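Local coordinates for protein beta-agarase D (Zobellia galactanivorans, PDB 4ASM) that hydrolyses the beta-1,4-linkages of agarose at random positions with retention of the anomeric configuration, here represented by its GH16 catalytic domain, at residues I221-L233 with F236-D248. Residues are numbered along the deposited sequence; the frame is centred on the assembly and turned at random.
Sequences IRIGVNWVSPTRL and FVDGQMVRILDND
Arg232 and Asp246 face each other as a non-hydrogen-bonded pair of antiparallel strands. The Arg232 chain runs extended, with CG opposite the backbone N (chi1 -178°), and carries its guanidinium past the carboxylate. NH1 forms a salt bridge with Asp246 OD2 at 2.9 Å, and OD2 receives it on its anti lone pair. The oxygen lies near the guanidinium plane, but the two planes stand 86° apart, and this bond is single. Ile244 CG2 sits over the centre of one guanidinium face, 3.8 Å from Arg232 CZ. Lys295 pairs with the other Asp246 oxygen, and Glu234 with Arg232 NE. An alanine in place of Arg232 would probably leave Asp246 OD2 without its charged mate and uncover the methyls of Ile244. Next along, Leu233 and Leu245 exchange two backbone bonds.

The packing is also close where Gly224 and Phe236 exchange backbone bonds and the Phe236 ring brings CE1 to 3.7 Å from Asn226 CB. Ile223 and Val237 lie side by side. Leu233 and Ile223 both pack on strand 159-166, at Ile161 and Met164.

The two ends lie nearer solvent. At one, Asp238 N gives Arg222 O a 2.7 Å bond, and Asp238 OD1 accepts from Arg222 N at 2.9 Å, nearly along its C-O axis. The Arg222 guanidinium lies over Gly239 and reaches Glu136, while a water accepts from Gly239 N and gives a weak bond to Arg222 O. At the other end, Asn247 N binds Thr231 O at 2.7 Å, but the side-chain bond beside it, ND2 to Thr231 OG1, is weak at 3.2 Å.

The segments belong to two consecutive beta hairpins, the second closed by a type I' turn from Val237 to Gln240. They form part of the beta-sandwich (jelly-roll) fold of GH16 enzymes.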
loop_
_atom_site.group_PDB
_atom_site.type_symbol
_atom_site.label_atom_id
_atom_site.label_comp_id
_atom_site.label_asym_id
_atom_site.label_seq_id
_atom_site.Cartn_x
_atom_site.Cartn_y
_atom_site.Cartn_z
ATOM N N ILE A 221 5.315 12.042 -5.892
ATOM C CA ILE A 221 4.799 11.266 -6.998
ATOM C C ILE A 221 3.274 11.274 -6.931
ATOM O O ILE A 221 2.682 11.572 -5.878
ATOM C CB ILE A 221 5.320 9.802 -6.965
ATOM C CG1 ILE A 221 4.847 9.051 -5.716
ATOM C CG2 ILE A 221 6.865 9.752 -7.033
ATOM C CD1 ILE A 221 5.167 7.521 -5.803
ATOM N N ARG A 222 2.634 10.947 -8.049
ATOM C CA ARG A 222 1.230 10.550 -8.036
ATOM C C ARG A 222 1.193 9.043 -8.184
ATOM O O ARG A 222 1.867 8.479 -9.055
ATOM C CB ARG A 222 0.471 11.174 -9.204
ATOM C CG ARG A 222 0.265 12.648 -9.068
ATOM C CD ARG A 222 -0.748 13.064 -10.103
ATOM N NE ARG A 222 -0.227 13.101 -11.469
ATOM C CZ ARG A 222 -0.761 12.485 -12.533
ATOM N NH1 ARG A 222 -1.839 11.698 -12.460
ATOM N NH2 ARG A 222 -0.196 12.678 -13.716
ATOM N N ILE A 223 0.433 8.377 -7.332
ATOM C CA ILE A 223 0.337 6.913 -7.421
ATOM C C ILE A 223 -1.111 6.508 -7.159
ATOM O O ILE A 223 -1.752 7.028 -6.244
ATOM C CB ILE A 223 1.356 6.212 -6.486
ATOM C CG1 ILE A 223 1.315 4.683 -6.645
ATOM C CG2 ILE A 223 1.176 6.647 -5.034
ATOM C CD1 ILE A 223 2.574 4.015 -6.077
ATOM N N GLY A 224 -1.601 5.569 -7.948
ATOM C CA GLY A 224 -3.008 5.176 -7.830
ATOM C C GLY A 224 -3.252 3.769 -8.293
ATOM O O GLY A 224 -2.430 3.188 -8.998
ATOM N N VAL A 225 -4.386 3.230 -7.874
ATOM C CA VAL A 225 -4.860 1.940 -8.344
ATOM C C VAL A 225 -6.260 2.066 -8.915
ATOM O O VAL A 225 -7.129 2.713 -8.308
ATOM C CB VAL A 225 -4.805 0.845 -7.238
ATOM C CG1 VAL A 225 -5.208 -0.511 -7.783
ATOM C CG2 VAL A 225 -3.442 0.727 -6.723
ATOM N N ASN A 226 -6.454 1.463 -10.089
ATOM C CA ASN A 226 -7.783 1.323 -10.665
ATOM C C ASN A 226 -8.238 -0.091 -10.355
ATOM O O ASN A 226 -7.680 -1.074 -10.878
ATOM C CB ASN A 226 -7.759 1.604 -12.174
ATOM C CG ASN A 226 -9.155 1.591 -12.798
ATOM O OD1 ASN A 226 -10.161 1.808 -12.119
ATOM N ND2 ASN A 226 -9.215 1.303 -14.101
ATOM N N TRP A 227 -9.196 -0.195 -9.430
ATOM C CA TRP A 227 -9.769 -1.471 -9.036
ATOM C C TRP A 227 -10.962 -1.693 -9.954
ATOM O O TRP A 227 -12.039 -1.105 -9.784
ATOM C CB TRP A 227 -10.139 -1.435 -7.552
ATOM C CG TRP A 227 -10.755 -2.684 -7.022
ATOM C CD1 TRP A 227 -10.841 -3.908 -7.637
ATOM C CD2 TRP A 227 -11.353 -2.838 -5.730
ATOM N NE1 TRP A 227 -11.481 -4.805 -6.807
ATOM C CE2 TRP A 227 -11.810 -4.166 -5.637
ATOM C CE3 TRP A 227 -11.554 -1.971 -4.647
ATOM C CZ2 TRP A 227 -12.453 -4.648 -4.499
ATOM C CZ3 TRP A 227 -12.196 -2.436 -3.543
ATOM C CH2 TRP A 227 -12.631 -3.767 -3.462
ATOM N N VAL A 228 -10.723 -2.491 -10.986
ATOM C CA VAL A 228 -11.624 -2.600 -12.124
ATOM C C VAL A 228 -12.776 -3.551 -11.823
ATOM O O VAL A 228 -13.943 -3.271 -12.166
ATOM C CB VAL A 228 -10.837 -3.099 -13.371
ATOM C CG1 VAL A 228 -11.774 -3.336 -14.567
ATOM C CG2 VAL A 228 -9.795 -2.087 -13.731
ATOM N N SER A 229 -12.451 -4.669 -11.184
ATOM C CA SER A 229 -13.386 -5.768 -11.037
ATOM C C SER A 229 -12.907 -6.666 -9.916
ATOM O O SER A 229 -11.856 -6.409 -9.326
ATOM C CB SER A 229 -13.422 -6.555 -12.348
ATOM O OG SER A 229 -12.204 -7.279 -12.479
ATOM N N PRO A 230 -13.643 -7.744 -9.627
ATOM C CA PRO A 230 -13.124 -8.721 -8.662
ATOM C C PRO A 230 -11.734 -9.283 -8.995
ATOM O O PRO A 230 -11.045 -9.786 -8.115
ATOM C CB PRO A 230 -14.177 -9.839 -8.705
ATOM C CG PRO A 230 -15.434 -9.119 -9.059
ATOM C CD PRO A 230 -15.009 -8.087 -10.073
ATOM N N THR A 231 -11.310 -9.156 -10.246
ATOM C CA THR A 231 -10.190 -9.945 -10.662
ATOM C C THR A 231 -9.106 -9.084 -11.367
ATOM O O THR A 231 -8.058 -9.590 -11.753
ATOM C CB THR A 231 -10.863 -11.114 -11.437
ATOM O OG1 THR A 231 -10.676 -12.400 -10.800
ATOM C CG2 THR A 231 -10.736 -11.037 -12.867
ATOM N N ARG A 232 -9.318 -7.767 -11.428
ATOM C CA ARG A 232 -8.375 -6.882 -12.153
ATOM C C ARG A 232 -8.014 -5.597 -11.409
ATOM O O ARG A 232 -8.910 -4.854 -10.975
ATOM C CB ARG A 232 -8.860 -6.548 -13.570
ATOM C CG ARG A 232 -7.878 -5.669 -14.386
ATOM C CD ARG A 232 -8.405 -5.503 -15.790
ATOM N NE ARG A 232 -7.714 -4.505 -16.615
ATOM C CZ ARG A 232 -7.151 -4.744 -17.803
ATOM N NH1 ARG A 232 -7.103 -5.982 -18.295
ATOM N NH2 ARG A 232 -6.623 -3.734 -18.488
ATOM N N LEU A 233 -6.701 -5.354 -11.309
ATOM C CA LEU A 233 -6.124 -4.131 -10.718
ATOM C C LEU A 233 -5.159 -3.513 -11.702
ATOM O O LEU A 233 -4.402 -4.237 -12.344
ATOM C CB LEU A 233 -5.313 -4.451 -9.463
ATOM C CG LEU A 233 -5.968 -5.236 -8.330
ATOM C CD1 LEU A 233 -4.972 -5.530 -7.194
ATOM C CD2 LEU A 233 -7.212 -4.501 -7.804
ATOM N N PHE A 236 -0.725 2.942 -11.404
ATOM C CA PHE A 236 -0.302 4.151 -12.129
ATOM C C PHE A 236 0.665 4.937 -11.273
ATOM O O PHE A 236 0.440 5.099 -10.069
ATOM C CB PHE A 236 -1.518 5.042 -12.427
ATOM C CG PHE A 236 -2.575 4.357 -13.232
ATOM C CD1 PHE A 236 -3.485 3.497 -12.610
ATOM C CD2 PHE A 236 -2.663 4.541 -14.604
ATOM C CE1 PHE A 236 -4.460 2.819 -13.346
ATOM C CE2 PHE A 236 -3.646 3.858 -15.348
ATOM C CZ PHE A 236 -4.543 3.014 -14.709
ATOM N N VAL A 237 1.748 5.418 -11.894
ATOM C CA VAL A 237 2.723 6.287 -11.239
ATOM C C VAL A 237 2.957 7.467 -12.158
ATOM O O VAL A 237 3.285 7.296 -13.348
ATOM C CB VAL A 237 4.058 5.566 -10.955
ATOM C CG1 VAL A 237 5.059 6.544 -10.312
ATOM C CG2 VAL A 237 3.821 4.399 -10.019
ATOM N N ASP A 238 2.762 8.656 -11.603
ATOM C CA ASP A 238 2.930 9.907 -12.347
ATOM C C ASP A 238 2.159 9.916 -13.678
ATOM O O ASP A 238 2.661 10.357 -14.729
ATOM C CB ASP A 238 4.422 10.204 -12.532
ATOM C CG ASP A 238 5.099 10.595 -11.236
ATOM O OD1 ASP A 238 4.402 10.991 -10.285
ATOM O OD2 ASP A 238 6.343 10.485 -11.156
ATOM N N GLY A 239 0.935 9.406 -13.632
ATOM C CA GLY A 239 0.060 9.431 -14.789
ATOM C C GLY A 239 0.244 8.322 -15.815
ATOM O O GLY A 239 -0.459 8.277 -16.816
ATOM N N GLN A 240 1.208 7.439 -15.573
ATOM C CA GLN A 240 1.536 6.369 -16.516
ATOM C C GLN A 240 1.075 5.047 -15.927
ATOM O O GLN A 240 1.362 4.770 -14.773
ATOM C CB GLN A 240 3.051 6.339 -16.735
ATOM C CG GLN A 240 3.531 5.278 -17.715
ATOM C CD GLN A 240 5.048 5.133 -17.712
ATOM O OE1 GLN A 240 5.700 4.962 -16.665
ATOM N NE2 GLN A 240 5.616 5.169 -18.904
ATOM N N MET A 241 0.364 4.236 -16.705
ATOM C CA MET A 241 0.027 2.894 -16.257
ATOM C C MET A 241 1.318 2.075 -16.184
ATOM O O MET A 241 2.085 2.048 -17.156
ATOM C CB MET A 241 -0.986 2.214 -17.176
ATOM C CG MET A 241 -1.578 1.007 -16.499
ATOM S SD MET A 241 -2.786 0.131 -17.475
ATOM C CE MET A 241 -3.938 1.407 -17.862
ATOM N N VAL A 242 1.564 1.425 -15.045
ATOM C CA VAL A 242 2.825 0.685 -14.874
ATOM C C VAL A 242 2.660 -0.810 -14.598
ATOM O O VAL A 242 3.623 -1.561 -14.695
ATOM C CB VAL A 242 3.723 1.310 -13.780
ATOM C CG1 VAL A 242 4.186 2.710 -14.197
ATOM C CG2 VAL A 242 3.012 1.343 -12.410
ATOM N N ARG A 243 1.454 -1.243 -14.238
ATOM C CA ARG A 243 1.230 -2.651 -13.921
ATOM C C ARG A 243 -0.250 -3.012 -13.998
ATOM O O ARG A 243 -1.105 -2.203 -13.653
ATOM C CB ARG A 243 1.746 -2.987 -12.514
ATOM C CG ARG A 243 1.697 -4.491 -12.197
ATOM C CD ARG A 243 2.669 -4.809 -11.116
ATOM N NE ARG A 243 2.361 -6.017 -10.350
ATOM C CZ ARG A 243 3.055 -7.155 -10.398
ATOM N NH1 ARG A 243 4.087 -7.303 -11.225
ATOM N NH2 ARG A 243 2.736 -8.158 -9.585
ATOM N N ILE A 244 -0.542 -4.222 -14.469
ATOM C CA ILE A 244 -1.890 -4.773 -14.411
ATOM C C ILE A 244 -1.796 -6.173 -13.816
ATOM O O ILE A 244 -0.922 -6.963 -14.221
ATOM C CB ILE A 244 -2.559 -4.889 -15.802
ATOM C CG1 ILE A 244 -2.519 -3.559 -16.556
ATOM C CG2 ILE A 244 -4.026 -5.346 -15.658
ATOM C CD1 ILE A 244 -3.080 -3.644 -17.947
ATOM N N LEU A 245 -2.680 -6.480 -12.857
ATOM C CA LEU A 245 -2.927 -7.854 -12.417
ATOM C C LEU A 245 -4.306 -8.202 -12.918
ATOM O O LEU A 245 -5.275 -7.469 -12.675
ATOM C CB LEU A 245 -2.904 -7.994 -10.887
ATOM C CG LEU A 245 -1.623 -8.610 -10.340
ATOM C CD1 LEU A 245 -0.519 -7.604 -10.533
ATOM C CD2 LEU A 245 -1.736 -9.010 -8.901
ATOM N N ASP A 246 -4.414 -9.289 -13.661
ATOM C CA ASP A 246 -5.707 -9.655 -14.222
ATOM C C ASP A 246 -5.905 -11.146 -14.075
ATOM O O ASP A 246 -5.514 -11.941 -14.959
ATOM C CB ASP A 246 -5.814 -9.198 -15.682
ATOM C CG ASP A 246 -7.218 -9.352 -16.241
ATOM O OD1 ASP A 246 -7.934 -10.290 -15.811
ATOM O OD2 ASP A 246 -7.617 -8.533 -17.118
ATOM N N ASN A 247 -6.532 -11.510 -12.952
ATOM C CA ASN A 247 -6.905 -12.897 -12.622
ATOM C C ASN A 247 -5.707 -13.830 -12.377
ATOM O O ASN A 247 -5.422 -14.201 -11.228
ATOM C CB ASN A 247 -7.886 -13.467 -13.671
ATOM C CG ASN A 247 -8.484 -14.790 -13.256
ATOM O OD1 ASN A 247 -8.509 -15.749 -14.044
ATOM N ND2 ASN A 247 -8.957 -14.864 -12.030
ATOM N N ASP A 248 -5.009 -14.217 -13.450
ATOM C CA ASP A 248 -3.926 -15.197 -13.373
ATOM C C ASP A 248 -2.701 -14.775 -14.188
ATOM O O ASP A 248 -1.812 -15.582 -14.437
ATOM C CB ASP A 248 -4.391 -16.614 -13.783
ATOM C CG ASP A 248 -5.049 -16.653 -15.145
ATOM O OD1 ASP A 248 -5.101 -15.626 -15.840
ATOM O OD2 ASP A 248 -5.548 -17.749 -15.507
HETATM O O HOH W 1 -0.512 8.233 -11.291
#